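Local coordinates for protein apical membrane antigen 1 (Neospora caninum, PDB 4APL) that probably serves parasite invasion of host cells as the surface-displayed component of the moving junction, where AMA1 proteins bind the rhoptry neck protein RON2, at residues D39-D43 and H298-H304; K49-E53 and W295-E299; I83-Y89 and W291-W295; A373-S378 and C400-I405. All coordinates share one frame; numbering follows the deposited sequence.

Interaction 1: residues D39-D43 and H298-H304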
loop_
_atom_site.group_PDB
_atom_site.type_symbol
_atom_site.label_atom_id
_atom_site.label_comp_id
_atom_site.label_asym_id
_atom_site.label_seq_id
_atom_site.Cartn_x
_atom_site.Cartn_y
_atom_site.Cartn_z
ATOM N N ASP A 39 -0.097 -8.169 -4.917
ATOM C CA ASP A 39 1.009 -8.665 -4.089
ATOM C C ASP A 39 1.034 -10.180 -4.196
ATOM O O ASP A 39 0.165 -10.859 -3.650
ATOM C CB ASP A 39 0.779 -8.252 -2.635
ATOM C CG ASP A 39 1.863 -8.740 -1.694
ATOM O OD1 ASP A 39 2.809 -9.421 -2.142
ATOM O OD2 ASP A 39 1.754 -8.436 -0.484
ATOM N N LEU A 40 1.988 -10.700 -4.956
ATOM C CA LEU A 40 2.152 -12.145 -5.115
ATOM C C LEU A 40 3.637 -12.434 -5.220
ATOM O O LEU A 40 4.113 -12.927 -6.246
ATOM C CB LEU A 40 1.434 -12.640 -6.377
ATOM C CG LEU A 40 -0.094 -12.677 -6.373
ATOM C CD1 LEU A 40 -0.635 -12.758 -7.785
ATOM C CD2 LEU A 40 -0.585 -13.854 -5.554
ATOM N N GLY A 41 4.369 -12.075 -4.169
ATOM C CA GLY A 41 5.819 -11.999 -4.232
ATOM C C GLY A 41 6.538 -13.246 -3.755
ATOM O O GLY A 41 7.753 -13.339 -3.864
ATOM N N GLN A 42 5.798 -14.211 -3.231
ATOM C CA GLN A 42 6.397 -15.472 -2.833
ATOM C C GLN A 42 5.662 -16.651 -3.472
ATOM O O GLN A 42 4.555 -16.488 -3.972
ATOM C CB GLN A 42 6.430 -15.593 -1.303
ATOM C CG GLN A 42 7.626 -14.908 -0.658
ATOM C CD GLN A 42 7.364 -14.488 0.779
ATOM O OE1 GLN A 42 6.433 -14.972 1.418
ATOM N NE2 GLN A 42 8.168 -13.559 1.284
ATOM N N ASP A 43 6.309 -17.817 -3.498
ATOM C CA ASP A 43 5.680 -19.061 -3.966
ATOM C C ASP A 43 5.863 -20.193 -2.941
ATOM O O ASP A 43 6.974 -20.444 -2.459
ATOM C CB ASP A 43 6.238 -19.491 -5.335
ATOM C CG ASP A 43 6.115 -18.402 -6.405
ATOM O OD1 ASP A 43 5.061 -17.731 -6.486
ATOM O OD2 ASP A 43 7.073 -18.234 -7.191
ATOM N N HIS A 298 1.948 -20.859 -9.893
ATOM C CA HIS A 298 3.272 -20.451 -10.363
ATOM C C HIS A 298 3.394 -20.665 -11.850
ATOM O O HIS A 298 2.849 -21.628 -12.389
ATOM C CB HIS A 298 4.346 -21.244 -9.621
ATOM C CG HIS A 298 5.754 -20.990 -10.108
ATOM N ND1 HIS A 298 6.709 -20.475 -9.314
ATOM C CD2 HIS A 298 6.361 -21.243 -11.338
ATOM C CE1 HIS A 298 7.865 -20.381 -10.006
ATOM N NE2 HIS A 298 7.646 -20.841 -11.247
ATOM N N GLU A 299 4.073 -19.740 -12.528
ATOM C CA GLU A 299 4.500 -19.918 -13.924
ATOM C C GLU A 299 5.955 -19.473 -14.044
ATOM O O GLU A 299 6.465 -18.793 -13.154
ATOM C CB GLU A 299 3.632 -19.096 -14.883
ATOM C CG GLU A 299 2.132 -19.331 -14.759
ATOM C CD GLU A 299 1.365 -18.043 -14.497
ATOM O OE1 GLU A 299 1.182 -17.241 -15.446
ATOM O OE2 GLU A 299 0.950 -17.829 -13.334
ATOM N N LYS A 300 6.612 -19.833 -15.145
ATOM C CA LYS A 300 8.074 -19.744 -15.228
ATOM C C LYS A 300 8.630 -18.316 -15.186
ATOM O O LYS A 300 9.730 -18.090 -14.676
ATOM C CB LYS A 300 8.604 -20.493 -16.456
ATOM C CG LYS A 300 9.874 -21.295 -16.195
ATOM C CD LYS A 300 11.135 -20.552 -16.624
ATOM C CE LYS A 300 12.395 -21.253 -16.122
ATOM N NZ LYS A 300 13.657 -20.645 -16.638
ATOM N N ASP A 301 7.860 -17.353 -15.690
ATOM C CA ASP A 301 8.385 -16.011 -15.955
ATOM C C ASP A 301 7.600 -14.891 -15.259
ATOM O O ASP A 301 7.801 -13.706 -15.551
ATOM C CB ASP A 301 8.391 -15.760 -17.461
ATOM C CG ASP A 301 7.000 -15.875 -18.071
ATOM O OD1 ASP A 301 6.094 -16.424 -17.396
ATOM O OD2 ASP A 301 6.810 -15.421 -19.224
ATOM N N GLN A 302 6.698 -15.268 -14.356
ATOM C CA GLN A 302 5.794 -14.317 -13.705
ATOM C C GLN A 302 6.555 -13.165 -13.053
ATOM O O GLN A 302 7.638 -13.368 -12.513
ATOM C CB GLN A 302 4.954 -15.039 -12.656
ATOM C CG GLN A 302 5.794 -15.723 -11.590
ATOM C CD GLN A 302 5.023 -16.773 -10.821
ATOM O OE1 GLN A 302 5.506 -17.290 -9.810
ATOM N NE2 GLN A 302 3.821 -17.104 -11.297
ATOM N N PRO A 303 5.983 -11.952 -13.088
ATOM C CA PRO A 303 6.685 -10.784 -12.562
ATOM C C PRO A 303 6.741 -10.742 -11.031
ATOM O O PRO A 303 5.735 -10.988 -10.365
ATOM C CB PRO A 303 5.862 -9.610 -13.097
ATOM C CG PRO A 303 4.491 -10.161 -13.295
ATOM C CD PRO A 303 4.660 -11.611 -13.644
ATOM N N HIS A 304 7.929 -10.486 -10.491
ATOM C CA HIS A 304 8.067 -9.989 -9.131
ATOM C C HIS A 304 8.603 -8.589 -9.194
ATOM O O HIS A 304 9.748 -8.357 -9.599
ATOM C CB HIS A 304 8.989 -10.875 -8.298
ATOM C CG HIS A 304 8.385 -12.216 -7.928
ATOM N ND1 HIS A 304 9.083 -13.168 -7.272
ATOM C CD2 HIS A 304 7.113 -12.750 -8.159
ATOM C CE1 HIS A 304 8.297 -14.252 -7.084
ATOM N NE2 HIS A 304 7.094 -13.997 -7.630
#
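Asp-43 and His-304 bury most of the surface in this contact; Gly-41, two residues before Asp-43, adds its backbone. The carboxylate of Asp-43 turns toward the 298-304 loop, its CG beside the backbone N and anti to the carbonyl carbon (chi1 -55°). There OD2 receives a weak hydrogen bond from His-298 ND1 at 3.1 Å, bent to 132° at the hydrogen. The acceptor lies at the edge of the imidazole, near its plane, and the carboxylate is turned 71° from the ring. If His-298 were protonated, the pair would gain electrostatic attraction.

His-304 works through a face instead. Its imidazole lies against the backbone of Gly-41, whose CA sits 4.2 Å from the ring centroid in a CH-pi contact. Gly-41 O, 3.4 Å from His-304 CE1, is over a face but toward the rim. Glycine suits this place because the flat ring can rest directly on main chain, with no side chain intervening.

Arg-52 of strand 49-53 packs against Asp-43, Gln-302 and His-304 together. Asp-43 belongs to strand 42-46, the antiparallel neighbour of 49-53, so the long loop that follows helix 262-271 is laid beside this two-stranded sheet.

Interaction 2: residues K49-E53 and W295-E299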
loop_
_atom_site.group_PDB
_atom_site.type_symbol
_atom_site.label_atom_id
_atom_site.label_comp_id
_atom_site.label_asym_id
_atom_site.label_seq_id
_atom_site.Cartn_x
_atom_site.Cartn_y
_atom_site.Cartn_z
ATOM N N LYS A 49 1.795 -29.068 -5.896
ATOM C CA LYS A 49 1.767 -27.875 -6.750
ATOM C C LYS A 49 2.357 -26.630 -6.081
ATOM O O LYS A 49 2.389 -26.519 -4.855
ATOM C CB LYS A 49 0.342 -27.587 -7.237
ATOM C CG LYS A 49 -0.098 -28.402 -8.450
ATOM C CD LYS A 49 -1.550 -28.121 -8.822
ATOM C CE LYS A 49 -2.157 -29.274 -9.616
ATOM N NZ LYS A 49 -3.550 -29.596 -9.181
ATOM N N LEU A 50 2.806 -25.693 -6.911
ATOM C CA LEU A 50 3.472 -24.470 -6.469
ATOM C C LEU A 50 2.547 -23.265 -6.695
ATOM O O LEU A 50 2.022 -23.065 -7.795
ATOM C CB LEU A 50 4.772 -24.288 -7.262
ATOM C CG LEU A 50 6.029 -23.704 -6.615
ATOM C CD1 LEU A 50 6.154 -24.105 -5.157
ATOM C CD2 LEU A 50 7.243 -24.182 -7.383
ATOM N N TYR A 51 2.346 -22.464 -5.653
ATOM C CA TYR A 51 1.334 -21.411 -5.689
ATOM C C TYR A 51 1.917 -20.070 -5.348
ATOM O O TYR A 51 2.848 -19.969 -4.540
ATOM C CB TYR A 51 0.208 -21.717 -4.714
ATOM C CG TYR A 51 -0.564 -22.952 -5.082
ATOM C CD1 TYR A 51 -1.602 -22.893 -6.002
ATOM C CD2 TYR A 51 -0.240 -24.185 -4.529
ATOM C CE1 TYR A 51 -2.316 -24.027 -6.342
ATOM C CE2 TYR A 51 -0.945 -25.325 -4.867
ATOM C CZ TYR A 51 -1.981 -25.240 -5.773
ATOM O OH TYR A 51 -2.670 -26.369 -6.122
ATOM N N ARG A 52 1.354 -19.034 -5.955
ATOM C CA ARG A 52 1.781 -17.675 -5.667
ATOM C C ARG A 52 1.228 -17.217 -4.324
ATOM O O ARG A 52 0.178 -17.684 -3.887
ATOM C CB ARG A 52 1.382 -16.736 -6.801
ATOM C CG ARG A 52 2.042 -17.103 -8.116
ATOM C CD ARG A 52 1.982 -15.962 -9.110
ATOM N NE ARG A 52 3.034 -14.974 -8.882
ATOM C CZ ARG A 52 3.116 -13.818 -9.533
ATOM N NH1 ARG A 52 2.205 -13.506 -10.449
ATOM N NH2 ARG A 52 4.100 -12.969 -9.266
ATOM N N GLU A 53 1.974 -16.352 -3.649
ATOM C CA GLU A 53 1.676 -15.998 -2.270
ATOM C C GLU A 53 1.943 -14.529 -2.031
ATOM O O GLU A 53 3.017 -14.021 -2.363
ATOM C CB GLU A 53 2.521 -16.827 -1.297
ATOM C CG GLU A 53 2.072 -16.750 0.159
ATOM C CD GLU A 53 3.133 -17.239 1.136
ATOM O OE1 GLU A 53 4.331 -16.971 0.919
ATOM O OE2 GLU A 53 2.767 -17.868 2.148
ATOM N N TRP A 295 -6.246 -19.835 -5.420
ATOM C CA TRP A 295 -4.900 -19.252 -5.468
ATOM C C TRP A 295 -4.367 -19.220 -6.868
ATOM O O TRP A 295 -4.677 -20.098 -7.667
ATOM C CB TRP A 295 -3.925 -20.039 -4.592
ATOM C CG TRP A 295 -4.417 -20.364 -3.203
ATOM C CD1 TRP A 295 -5.240 -19.594 -2.382
ATOM C CD2 TRP A 295 -4.100 -21.553 -2.408
ATOM N NE1 TRP A 295 -5.464 -20.219 -1.184
ATOM C CE2 TRP A 295 -4.808 -21.393 -1.128
ATOM C CE3 TRP A 295 -3.337 -22.697 -2.620
ATOM C CZ2 TRP A 295 -4.741 -22.347 -0.127
ATOM C CZ3 TRP A 295 -3.277 -23.651 -1.600
ATOM C CH2 TRP A 295 -3.967 -23.478 -0.386
ATOM N N PRO A 296 -3.531 -18.219 -7.187
ATOM C CA PRO A 296 -2.838 -18.242 -8.474
ATOM C C PRO A 296 -1.750 -19.304 -8.491
ATOM O O PRO A 296 -1.119 -19.575 -7.467
ATOM C CB PRO A 296 -2.203 -16.844 -8.571
ATOM C CG PRO A 296 -2.899 -16.016 -7.551
ATOM C CD PRO A 296 -3.287 -16.965 -6.455
ATOM N N VAL A 297 -1.522 -19.873 -9.665
ATOM C CA VAL A 297 -0.480 -20.863 -9.859
ATOM C C VAL A 297 0.843 -20.180 -10.185
ATOM O O VAL A 297 0.862 -19.050 -10.668
ATOM C CB VAL A 297 -0.872 -21.823 -11.002
ATOM C CG1 VAL A 297 0.108 -22.988 -11.108
ATOM C CG2 VAL A 297 -2.292 -22.332 -10.787
ATOM N N HIS A 298 1.948 -20.859 -9.893
ATOM C CA HIS A 298 3.272 -20.451 -10.363
ATOM C C HIS A 298 3.394 -20.665 -11.850
ATOM O O HIS A 298 2.849 -21.628 -12.389
ATOM C CB HIS A 298 4.346 -21.244 -9.621
ATOM C CG HIS A 298 5.754 -20.990 -10.108
ATOM N ND1 HIS A 298 6.709 -20.475 -9.314
ATOM C CD2 HIS A 298 6.361 -21.243 -11.338
ATOM C CE1 HIS A 298 7.865 -20.381 -10.006
ATOM N NE2 HIS A 298 7.646 -20.841 -11.247
ATOM N N GLU A 299 4.073 -19.740 -12.528
ATOM C CA GLU A 299 4.500 -19.918 -13.924
ATOM C C GLU A 299 5.955 -19.473 -14.044
ATOM O O GLU A 299 6.465 -18.793 -13.154
ATOM C CB GLU A 299 3.632 -19.096 -14.883
ATOM C CG GLU A 299 2.132 -19.331 -14.759
ATOM C CD GLU A 299 1.365 -18.043 -14.497
ATOM O OE1 GLU A 299 1.182 -17.241 -15.446
ATOM O OE2 GLU A 299 0.950 -17.829 -13.334
#
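Tyr-51 and Trp-295 meet because each carries its CG beside its own backbone N and anti to the carbonyl carbon (chi1 -65° and -47°), which swings both rings to the same end of the contact. The six-membered ring of Trp-295 points its edge at the phenol in a T-shaped stack, planes 82° apart. CE3 makes the approach, 3.7 Å from Tyr-51 CG and over the middle of the tyrosine face.

Beside the rings the backbones join through one antiparallel bridge. Tyr-51 and Val-297 form a non-hydrogen-bonded pair, flanked by His-298 N to Leu-50 O at 3.0 Å and Arg-52 N to Pro-296 O at 2.9 Å. Proline suits 296: the bridge uses its carbonyl and no N-H, and its ring packs on Arg-52 CB. Past the bridge, Arg-52 lays its aliphatic stem along the loop, CG 3.4 Å from Val-297 O, before bending at chi3. Its guanidinium ends on the carbonyl oxygens of Pro-303 and Asp-278.

The chemistry is thus divided: main-chain bonds fix the register, aromatic packing closes one end, and a long arginine ties further loop carbonyls to strand 49-53. Such a grip holds an irregular loop without making it a full sheet strand.

Interaction 3: residues I83-Y89 and W291-W295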
loop_
_atom_site.group_PDB
_atom_site.type_symbol
_atom_site.label_atom_id
_atom_site.label_comp_id
_atom_site.label_asym_id
_atom_site.label_seq_id
_atom_site.Cartn_x
_atom_site.Cartn_y
_atom_site.Cartn_z
ATOM N N ILE A 83 -16.546 -17.354 0.450
ATOM C CA ILE A 83 -16.489 -18.095 -0.801
ATOM C C ILE A 83 -17.709 -19.012 -0.893
ATOM O O ILE A 83 -18.287 -19.383 0.131
ATOM C CB ILE A 83 -15.197 -18.932 -0.910
ATOM C CG1 ILE A 83 -15.179 -20.045 0.144
ATOM C CG2 ILE A 83 -13.973 -18.037 -0.791
ATOM C CD1 ILE A 83 -13.900 -20.849 0.163
ATOM N N PRO A 84 -18.123 -19.351 -2.124
ATOM C CA PRO A 84 -19.352 -20.111 -2.354
ATOM C C PRO A 84 -19.284 -21.584 -1.935
ATOM O O PRO A 84 -18.232 -22.224 -2.043
ATOM C CB PRO A 84 -19.550 -20.006 -3.867
ATOM C CG PRO A 84 -18.197 -19.719 -4.416
ATOM C CD PRO A 84 -17.524 -18.873 -3.382
ATOM N N THR A 85 -20.420 -22.098 -1.469
ATOM C CA THR A 85 -20.635 -23.523 -1.226
ATOM C C THR A 85 -21.003 -24.211 -2.539
ATOM O O THR A 85 -21.642 -23.593 -3.396
ATOM C CB THR A 85 -21.764 -23.696 -0.190
ATOM O OG1 THR A 85 -21.195 -23.628 1.117
ATOM C CG2 THR A 85 -22.500 -25.016 -0.340
ATOM N N GLU A 86 -20.589 -25.469 -2.709
ATOM C CA GLU A 86 -20.970 -26.250 -3.895
ATOM C C GLU A 86 -22.446 -26.057 -4.201
ATOM O O GLU A 86 -22.829 -25.835 -5.356
ATOM C CB GLU A 86 -20.706 -27.747 -3.700
ATOM C CG GLU A 86 -19.256 -28.172 -3.831
ATOM C CD GLU A 86 -18.558 -28.266 -2.480
ATOM O OE1 GLU A 86 -19.206 -28.731 -1.513
ATOM O OE2 GLU A 86 -17.369 -27.879 -2.380
ATOM N N ALA A 87 -23.265 -26.160 -3.154
ATOM C CA ALA A 87 -24.711 -26.022 -3.266
ATOM C C ALA A 87 -25.114 -24.603 -3.616
ATOM O O ALA A 87 -25.982 -24.401 -4.457
ATOM C CB ALA A 87 -25.398 -26.470 -1.982
ATOM N N GLU A 88 -24.484 -23.626 -2.970
ATOM C CA GLU A 88 -24.758 -22.211 -3.245
ATOM C C GLU A 88 -24.393 -21.837 -4.682
ATOM O O GLU A 88 -24.988 -20.927 -5.256
ATOM C CB GLU A 88 -24.001 -21.298 -2.275
ATOM C CG GLU A 88 -24.501 -21.312 -0.840
ATOM C CD GLU A 88 -23.636 -20.469 0.087
ATOM O OE1 GLU A 88 -22.432 -20.274 -0.213
ATOM O OE2 GLU A 88 -24.162 -19.990 1.115
ATOM N N TYR A 89 -23.400 -22.530 -5.238
ATOM C CA TYR A 89 -22.950 -22.309 -6.613
ATOM C C TYR A 89 -23.796 -23.105 -7.602
ATOM O O TYR A 89 -24.014 -22.675 -8.736
ATOM C CB TYR A 89 -21.478 -22.694 -6.747
ATOM C CG TYR A 89 -20.907 -22.597 -8.148
ATOM C CD1 TYR A 89 -21.321 -21.601 -9.038
ATOM C CD2 TYR A 89 -19.924 -23.485 -8.571
ATOM C CE1 TYR A 89 -20.787 -21.515 -10.320
ATOM C CE2 TYR A 89 -19.375 -23.398 -9.841
ATOM C CZ TYR A 89 -19.808 -22.415 -10.714
ATOM O OH TYR A 89 -19.253 -22.352 -11.980
ATOM N N TRP A 291 -13.708 -23.597 -10.587
ATOM C CA TRP A 291 -14.533 -22.947 -9.570
ATOM C C TRP A 291 -13.900 -23.008 -8.201
ATOM O O TRP A 291 -14.151 -22.153 -7.351
ATOM C CB TRP A 291 -15.925 -23.572 -9.535
ATOM C CG TRP A 291 -16.010 -24.764 -8.615
ATOM C CD1 TRP A 291 -15.696 -26.089 -8.910
ATOM C CD2 TRP A 291 -16.371 -24.767 -7.189
ATOM N NE1 TRP A 291 -15.857 -26.890 -7.806
ATOM C CE2 TRP A 291 -16.261 -26.161 -6.741
ATOM C CE3 TRP A 291 -16.762 -23.797 -6.277
ATOM C CZ2 TRP A 291 -16.536 -26.538 -5.435
ATOM C CZ3 TRP A 291 -17.042 -24.190 -4.963
ATOM C CH2 TRP A 291 -16.931 -25.528 -4.555
ATOM N N ASN A 292 -13.068 -24.026 -7.989
ATOM C CA ASN A 292 -12.553 -24.392 -6.672
ATOM C C ASN A 292 -11.167 -23.779 -6.422
ATOM O O ASN A 292 -10.612 -23.903 -5.331
ATOM C CB ASN A 292 -12.489 -25.922 -6.580
ATOM C CG ASN A 292 -12.154 -26.420 -5.185
ATOM O OD1 ASN A 292 -13.043 -26.636 -4.361
ATOM N ND2 ASN A 292 -10.866 -26.657 -4.930
ATOM N N ASP A 293 -10.637 -23.085 -7.429
ATOM C CA ASP A 293 -9.231 -22.669 -7.453
ATOM C C ASP A 293 -8.993 -21.254 -6.932
ATOM O O ASP A 293 -9.030 -20.300 -7.706
ATOM C CB ASP A 293 -8.693 -22.760 -8.880
ATOM C CG ASP A 293 -8.262 -24.158 -9.254
ATOM O OD1 ASP A 293 -8.924 -25.129 -8.826
ATOM O OD2 ASP A 293 -7.255 -24.283 -9.982
ATOM N N TRP A 294 -8.660 -21.139 -5.645
ATOM C CA TRP A 294 -8.621 -19.842 -4.952
ATOM C C TRP A 294 -7.317 -19.111 -5.088
ATOM O O TRP A 294 -7.265 -17.904 -4.849
ATOM C CB TRP A 294 -8.931 -19.997 -3.464
ATOM C CG TRP A 294 -10.135 -20.847 -3.126
ATOM C CD1 TRP A 294 -10.196 -21.900 -2.217
ATOM C CD2 TRP A 294 -11.500 -20.716 -3.645
ATOM N NE1 TRP A 294 -11.458 -22.426 -2.157
ATOM C CE2 TRP A 294 -12.288 -21.768 -2.996
ATOM C CE3 TRP A 294 -12.119 -19.885 -4.566
ATOM C CZ2 TRP A 294 -13.639 -21.949 -3.266
ATOM C CZ3 TRP A 294 -13.483 -20.074 -4.824
ATOM C CH2 TRP A 294 -14.224 -21.080 -4.188
ATOM N N TRP A 295 -6.246 -19.835 -5.420
ATOM C CA TRP A 295 -4.900 -19.252 -5.468
ATOM C C TRP A 295 -4.367 -19.220 -6.868
ATOM O O TRP A 295 -4.677 -20.098 -7.667
ATOM C CB TRP A 295 -3.925 -20.039 -4.592
ATOM C CG TRP A 295 -4.417 -20.364 -3.203
ATOM C CD1 TRP A 295 -5.240 -19.594 -2.382
ATOM C CD2 TRP A 295 -4.100 -21.553 -2.408
ATOM N NE1 TRP A 295 -5.464 -20.219 -1.184
ATOM C CE2 TRP A 295 -4.808 -21.393 -1.128
ATOM C CE3 TRP A 295 -3.337 -22.697 -2.620
ATOM C CZ2 TRP A 295 -4.741 -22.347 -0.127
ATOM C CZ3 TRP A 295 -3.277 -23.651 -1.600
ATOM C CH2 TRP A 295 -3.967 -23.478 -0.386
#
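The two backbones keep their distance, Tyr-89 CA and Trp-291 CA being 8.9 Å apart, so the gap is bridged by large side chains. The second segment belongs to the long loop between helix 262-271 and strand 312-317, consistent with the extended domain II loop that in AMA1 proteins packs against domain I; the first leads into the short helix 86-90.

Trp-291 is the main wedge. Its CG stands between its backbone N and carbonyl carbon (chi1 88°), and the indole reaches the start of the helix. Tyr-89 lies obliquely against its base, CE2 3.5 Å from Trp-291 CB; the two rings are inclined by only 30° but slid so far apart that they barely overlap. At the far end the six-membered ring of Trp-291 presents its edge to oxygens: Pro-84 O lies 3.7 Å from Trp-291 CZ3, and Glu-86, bent at chi2, brings OE2 in the ring plane beside Trp-291 CH2, its carboxylate 84° to the indole. The weakly positive rim of an indole is probably compatible with such oxygens.

Trp-294 offers a face instead. A flat, broad indole gives branched Ile-83 a surface to rest on, and Pro-84 CD comes obliquely to Trp-294 CH2 at 4.1 Å. Asn-292 O lies over one face of the Trp-294 ring, and over the opposite face the Ile-83 CD1 methyl touches Trp-294 CZ2 at 3.6 Å.

Interaction 4: residues A373-S378 and C400-I405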
loop_
_atom_site.group_PDB
_atom_site.type_symbol
_atom_site.label_atom_id
_atom_site.label_comp_id
_atom_site.label_asym_id
_atom_site.label_seq_id
_atom_site.Cartn_x
_atom_site.Cartn_y
_atom_site.Cartn_z
ATOM N N ALA A 373 11.567 12.686 13.795
ATOM C CA ALA A 373 12.740 12.869 12.951
ATOM C C ALA A 373 12.764 14.246 12.287
ATOM O O ALA A 373 13.828 14.798 12.004
ATOM C CB ALA A 373 12.805 11.768 11.901
ATOM N N LEU A 374 11.584 14.796 12.030
ATOM C CA LEU A 374 11.481 16.022 11.255
ATOM C C LEU A 374 11.646 17.280 12.110
ATOM O O LEU A 374 11.433 18.395 11.628
ATOM C CB LEU A 374 10.157 16.058 10.497
ATOM C CG LEU A 374 10.100 15.355 9.142
ATOM C CD1 LEU A 374 8.692 15.429 8.572
ATOM C CD2 LEU A 374 11.097 15.961 8.169
ATOM N N GLN A 375 12.066 17.103 13.360
ATOM C CA GLN A 375 12.027 18.182 14.343
ATOM C C GLN A 375 13.381 18.809 14.624
ATOM O O GLN A 375 14.419 18.167 14.485
ATOM C CB GLN A 375 11.392 17.708 15.642
ATOM C CG GLN A 375 9.882 17.639 15.573
ATOM C CD GLN A 375 9.268 17.220 16.890
ATOM O OE1 GLN A 375 9.977 16.835 17.828
ATOM N NE2 GLN A 375 7.942 17.291 16.973
ATOM N N CYS A 376 13.355 20.069 15.036
ATOM C CA CYS A 376 14.563 20.854 15.178
ATOM C C CYS A 376 14.315 22.016 16.133
ATOM O O CYS A 376 13.170 22.374 16.409
ATOM C CB CYS A 376 15.015 21.379 13.808
ATOM S SG CYS A 376 13.767 22.355 12.921
ATOM N N ARG A 377 15.395 22.590 16.643
ATOM C CA ARG A 377 15.362 23.947 17.166
ATOM C C ARG A 377 16.417 24.784 16.451
ATOM O O ARG A 377 17.473 24.270 16.065
ATOM C CB ARG A 377 15.639 23.959 18.663
ATOM C CG ARG A 377 14.718 23.089 19.492
ATOM C CD ARG A 377 15.256 23.033 20.908
ATOM N NE ARG A 377 14.575 22.047 21.732
ATOM C CZ ARG A 377 14.919 21.776 22.981
ATOM N NH1 ARG A 377 15.931 22.427 23.534
ATOM N NH2 ARG A 377 14.258 20.861 23.674
ATOM N N SER A 378 16.130 26.076 16.295
ATOM C CA SER A 378 17.009 26.993 15.566
ATOM C C SER A 378 18.389 27.052 16.219
ATOM O O SER A 378 19.415 27.056 15.535
ATOM C CB SER A 378 16.394 28.395 15.516
ATOM O OG SER A 378 15.004 28.352 15.799
ATOM N N CYS A 400 15.535 25.971 10.351
ATOM C CA CYS A 400 14.502 25.509 11.278
ATOM C C CYS A 400 13.377 26.528 11.461
ATOM O O CYS A 400 13.533 27.524 12.161
ATOM C CB CYS A 400 15.097 25.101 12.631
ATOM S SG CYS A 400 13.920 24.250 13.713
ATOM N N VAL A 401 12.236 26.257 10.837
ATOM C CA VAL A 401 11.099 27.152 10.908
ATOM C C VAL A 401 9.959 26.520 11.683
ATOM O O VAL A 401 9.401 25.509 11.271
ATOM C CB VAL A 401 10.623 27.553 9.505
ATOM C CG1 VAL A 401 9.345 28.384 9.580
ATOM C CG2 VAL A 401 11.738 28.303 8.782
ATOM N N GLY A 402 9.647 27.123 12.826
ATOM C CA GLY A 402 8.556 26.684 13.675
ATOM C C GLY A 402 8.694 25.232 14.059
ATOM O O GLY A 402 7.778 24.438 13.841
ATOM N N GLY A 403 9.864 24.872 14.579
ATOM C CA GLY A 403 10.086 23.543 15.153
ATOM C C GLY A 403 10.371 22.415 14.173
ATOM O O GLY A 403 10.692 21.301 14.587
ATOM N N GLN A 404 10.259 22.691 12.876
ATOM C CA GLN A 404 10.404 21.653 11.855
ATOM C C GLN A 404 11.366 22.071 10.750
ATOM O O GLN A 404 11.460 23.255 10.436
ATOM C CB GLN A 404 9.041 21.312 11.262
ATOM C CG GLN A 404 8.052 20.789 12.288
ATOM C CD GLN A 404 6.625 20.773 11.775
ATOM O OE1 GLN A 404 6.382 20.816 10.564
ATOM N NE2 GLN A 404 5.669 20.707 12.698
ATOM N N ILE A 405 12.080 21.103 10.171
ATOM C CA ILE A 405 13.034 21.388 9.101
ATOM C C ILE A 405 12.320 22.129 7.988
ATOM O O ILE A 405 11.258 21.702 7.537
ATOM C CB ILE A 405 13.628 20.103 8.490
ATOM C CG1 ILE A 405 14.044 19.130 9.579
ATOM C CG2 ILE A 405 14.828 20.411 7.596
ATOM C CD1 ILE A 405 14.867 17.979 9.044
#
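Cys-376 and Cys-400 are joined by a disulfide that pins an irregular segment to the turn end of a beta hairpin, strands 394-401 and 404-411, in the cystine-rich C-terminal part that is probably domain III. From Cys-376 CB the side chain heads for the hairpin, CB lying 3.9 Å from Cys-400 CB. SG, set between the backbone N and the carbonyl carbon (chi1 56°), is bonded to Cys-400 SG at 2.1 Å. The torsion about S-S is 92°, near the usual right angle. SG also lies alongside the hairpin backbone, 3.5 Å from Ile-405 N. On the partner side Cys-400 carries its SG anti to the backbone N (chi1 -170°).

Main-chain bonds support the covalent link. Gln-375 and Gln-404 form a non-hydrogen-bonded antiparallel pair, with Cys-376 N donating to Gly-403 O at 3.0 Å and Ile-405 N to Leu-374 O at 3.1 Å. The type I' turn from Val-401 to Gln-404 puts Gly-402 and Gly-403 at positive phi, which glycine readily adopts, and leaves Gly-403 O directed at the neighbouring segment.

Helix 17-24 and strand 235-241 flank the apolar end, through Phe-22 and Tyr-235 on Leu-374 and Leu-19 on Ile-405. There Ile-405 CG1 passes Leu-374 O at 3.4 Å, and its CD1 meets Leu-374 CD2 at 4.4 Å.

How the interactions relate
Interactions 1, 2 and 3 follow a single loop, residues 291-304, across its successive partners. Interactions 1 and 2 lie close, their centres 8 Å apart; they share His-298 and the sheet of strands 42-46 and 49-53, and Arg-52 NH2 of one probably bonds Pro-303 O of the other at 2.8 Å. Interaction 3, sharing Trp-295 with interaction 2, is centred 18 Å from it and 24 Å from interaction 1. Interaction 4 stands apart on the opposite side of the chain's centre, with centres 44 to 56 Å from the others. If this loop covers the RON2-binding groove, as in relatives, the first three contacts would probably fasten residues 291-304 to the body of the protein.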